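Long-range contact in Can2 (Sulfobacillus thermosulfidooxidans, PDB 7BDV), which is a dual-specificity CRISPR ancillary nuclease that binds cyclic tetra-adenylate through its CARF domains and potentiates type III CRISPR defence: residues A[275-280]-A[287-292]. Sequence-based numbering, arbitrary orientation.
Sequences NELDVV and LHVIEC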
loop_
_atom_site.group_PDB
_atom_site.type_symbol
_atom_site.label_atom_id
_atom_site.label_comp_id
_atom_site.label_asym_id
_atom_site.label_seq_id
_atom_site.Cartn_x
_atom_site.Cartn_y
_atom_site.Cartn_z
ATOM N N ASN A 275 13.989 -6.671 -3.577
ATOM C CA ASN A 275 12.845 -7.518 -3.146
ATOM C C ASN A 275 12.951 -8.817 -3.938
ATOM O O ASN A 275 13.220 -8.722 -5.174
ATOM C CB ASN A 275 11.531 -6.832 -3.486
ATOM C CG ASN A 275 11.397 -5.471 -2.854
ATOM O OD1 ASN A 275 11.518 -5.369 -1.637
ATOM N ND2 ASN A 275 11.188 -4.440 -3.667
ATOM N N GLU A 276 12.820 -9.960 -3.266
ATOM C CA GLU A 276 12.709 -11.286 -3.926
ATOM C C GLU A 276 11.224 -11.658 -3.959
ATOM O O GLU A 276 10.557 -11.477 -2.916
ATOM C CB GLU A 276 13.571 -12.353 -3.240
ATOM C CG GLU A 276 14.324 -13.216 -4.252
ATOM C CD GLU A 276 14.418 -14.705 -3.948
ATOM O OE1 GLU A 276 14.698 -15.055 -2.777
ATOM O OE2 GLU A 276 14.193 -15.513 -4.883
ATOM N N LEU A 277 10.721 -12.081 -5.127
ATOM C CA LEU A 277 9.299 -12.453 -5.352
ATOM C C LEU A 277 9.235 -13.884 -5.889
ATOM O O LEU A 277 10.025 -14.210 -6.821
ATOM C CB LEU A 277 8.680 -11.452 -6.325
ATOM C CG LEU A 277 8.543 -10.028 -5.789
ATOM C CD1 LEU A 277 7.974 -9.121 -6.874
ATOM C CD2 LEU A 277 7.665 -9.971 -4.538
ATOM N N ASP A 278 8.307 -14.686 -5.349
ATOM C CA ASP A 278 8.235 -16.147 -5.585
ATOM C C ASP A 278 7.842 -16.410 -7.045
ATOM O O ASP A 278 8.557 -17.166 -7.718
ATOM C CB ASP A 278 7.286 -16.841 -4.608
ATOM C CG ASP A 278 7.619 -16.656 -3.132
ATOM O OD1 ASP A 278 8.796 -16.339 -2.818
ATOM O OD2 ASP A 278 6.685 -16.781 -2.304
ATOM N N VAL A 279 6.702 -15.889 -7.495
ATOM C CA VAL A 279 6.184 -16.095 -8.883
ATOM C C VAL A 279 5.562 -14.785 -9.353
ATOM O O VAL A 279 4.779 -14.204 -8.575
ATOM C CB VAL A 279 5.143 -17.232 -8.962
ATOM C CG1 VAL A 279 4.738 -17.517 -10.390
ATOM C CG2 VAL A 279 5.627 -18.498 -8.293
ATOM N N VAL A 280 5.899 -14.341 -10.565
ATOM C CA VAL A 280 5.337 -13.100 -11.177
ATOM C C VAL A 280 4.966 -13.414 -12.625
ATOM O O VAL A 280 5.608 -14.280 -13.240
ATOM C CB VAL A 280 6.297 -11.901 -11.056
ATOM C CG1 VAL A 280 6.874 -11.781 -9.646
ATOM C CG2 VAL A 280 7.396 -11.930 -12.085
ATOM N N LEU A 287 0.512 -6.606 -13.377
ATOM C CA LEU A 287 1.507 -7.500 -12.759
ATOM C C LEU A 287 0.827 -8.290 -11.643
ATOM O O LEU A 287 0.139 -7.689 -10.810
ATOM C CB LEU A 287 2.710 -6.714 -12.274
ATOM C CG LEU A 287 3.906 -7.570 -11.906
ATOM C CD1 LEU A 287 4.497 -8.226 -13.140
ATOM C CD2 LEU A 287 4.952 -6.730 -11.213
ATOM N N HIS A 288 1.000 -9.600 -11.690
ATOM C CA HIS A 288 0.471 -10.588 -10.723
ATOM C C HIS A 288 1.663 -11.136 -9.947
ATOM O O HIS A 288 2.619 -11.612 -10.580
ATOM C CB HIS A 288 -0.298 -11.671 -11.466
ATOM C CG HIS A 288 -1.589 -11.267 -12.076
ATOM N ND1 HIS A 288 -1.660 -10.399 -13.144
ATOM C CD2 HIS A 288 -2.861 -11.664 -11.825
ATOM C CE1 HIS A 288 -2.925 -10.239 -13.493
ATOM N NE2 HIS A 288 -3.687 -11.006 -12.691
ATOM N N VAL A 289 1.611 -11.051 -8.618
ATOM C CA VAL A 289 2.653 -11.565 -7.697
ATOM C C VAL A 289 2.013 -12.640 -6.808
ATOM O O VAL A 289 0.973 -12.347 -6.161
ATOM C CB VAL A 289 3.259 -10.396 -6.900
ATOM C CG1 VAL A 289 4.327 -10.841 -5.915
ATOM C CG2 VAL A 289 3.797 -9.310 -7.839
ATOM N N ILE A 290 2.584 -13.840 -6.781
ATOM C CA ILE A 290 2.202 -14.926 -5.819
ATOM C C ILE A 290 3.326 -15.086 -4.789
ATOM O O ILE A 290 4.500 -15.195 -5.200
ATOM C CB ILE A 290 1.911 -16.245 -6.543
ATOM C CG1 ILE A 290 0.870 -16.062 -7.638
ATOM C CG2 ILE A 290 1.507 -17.336 -5.554
ATOM C CD1 ILE A 290 0.808 -17.192 -8.597
ATOM N N GLU A 291 2.977 -14.996 -3.504
ATOM C CA GLU A 291 3.790 -15.467 -2.353
ATOM C C GLU A 291 3.382 -16.913 -2.030
ATOM O O GLU A 291 2.203 -17.154 -1.673
ATOM C CB GLU A 291 3.571 -14.518 -1.168
ATOM C CG GLU A 291 4.420 -14.827 0.047
ATOM C CD GLU A 291 5.890 -14.446 -0.065
ATOM O OE1 GLU A 291 6.287 -13.823 -1.093
ATOM O OE2 GLU A 291 6.633 -14.741 0.898
ATOM N N CYS A 292 4.292 -17.877 -2.229
ATOM C CA CYS A 292 4.034 -19.328 -1.967
ATOM C C CYS A 292 5.195 -19.998 -1.221
ATOM O O CYS A 292 5.092 -21.213 -0.985
ATOM C CB CYS A 292 3.717 -20.060 -3.264
ATOM S SG CYS A 292 4.844 -19.605 -4.603
#
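Two successive backbone amides grip D278 OD2: that of C292, whose N lies 2.6 Å from D278 OD2 on the anti lone pair, and that of K293. The side chain of D278 is thereby held beside E291, with D278 OD2 only 3.2 Å from E291 OE1, an approach of two acceptors rather than a bond, their carboxylate planes 31° apart. A turn about the CB-CG bond of E291 (chi2 75°) swings its carboxylate back toward D278. D278, E291 and K293 fit the D…ExK signature of PD-(D/E)XK nucleases, where two such acids commonly share a divalent metal, so this pairing probably marks the nuclease site; backbone amides appear to fix one acid while the hairpin strand presents the other.

The chain turns a corner at D278, and the hairpin pairing follows directly. V279 and I290 form an antiparallel hydrogen-bonded pair, nearly straight from I290 N to V279 O (2.9 Å, 173°) and longer from V279 N to I290 O (3.3 Å). The side chains of L277 and V289 cross at about a right angle, L277 CD2 lying 3.7 Å from V289 CG1. C292 SG adds to the V279 and I290 face through V279 CG2 and also touches D278 CB at the corner.

Helix 231-254 covers that face, and C292 beside it, through V246 and L250. Strand 262-269 makes backbone hydrogen bonds on both sides of the corner, while helix 306-320 meets E291 through I312.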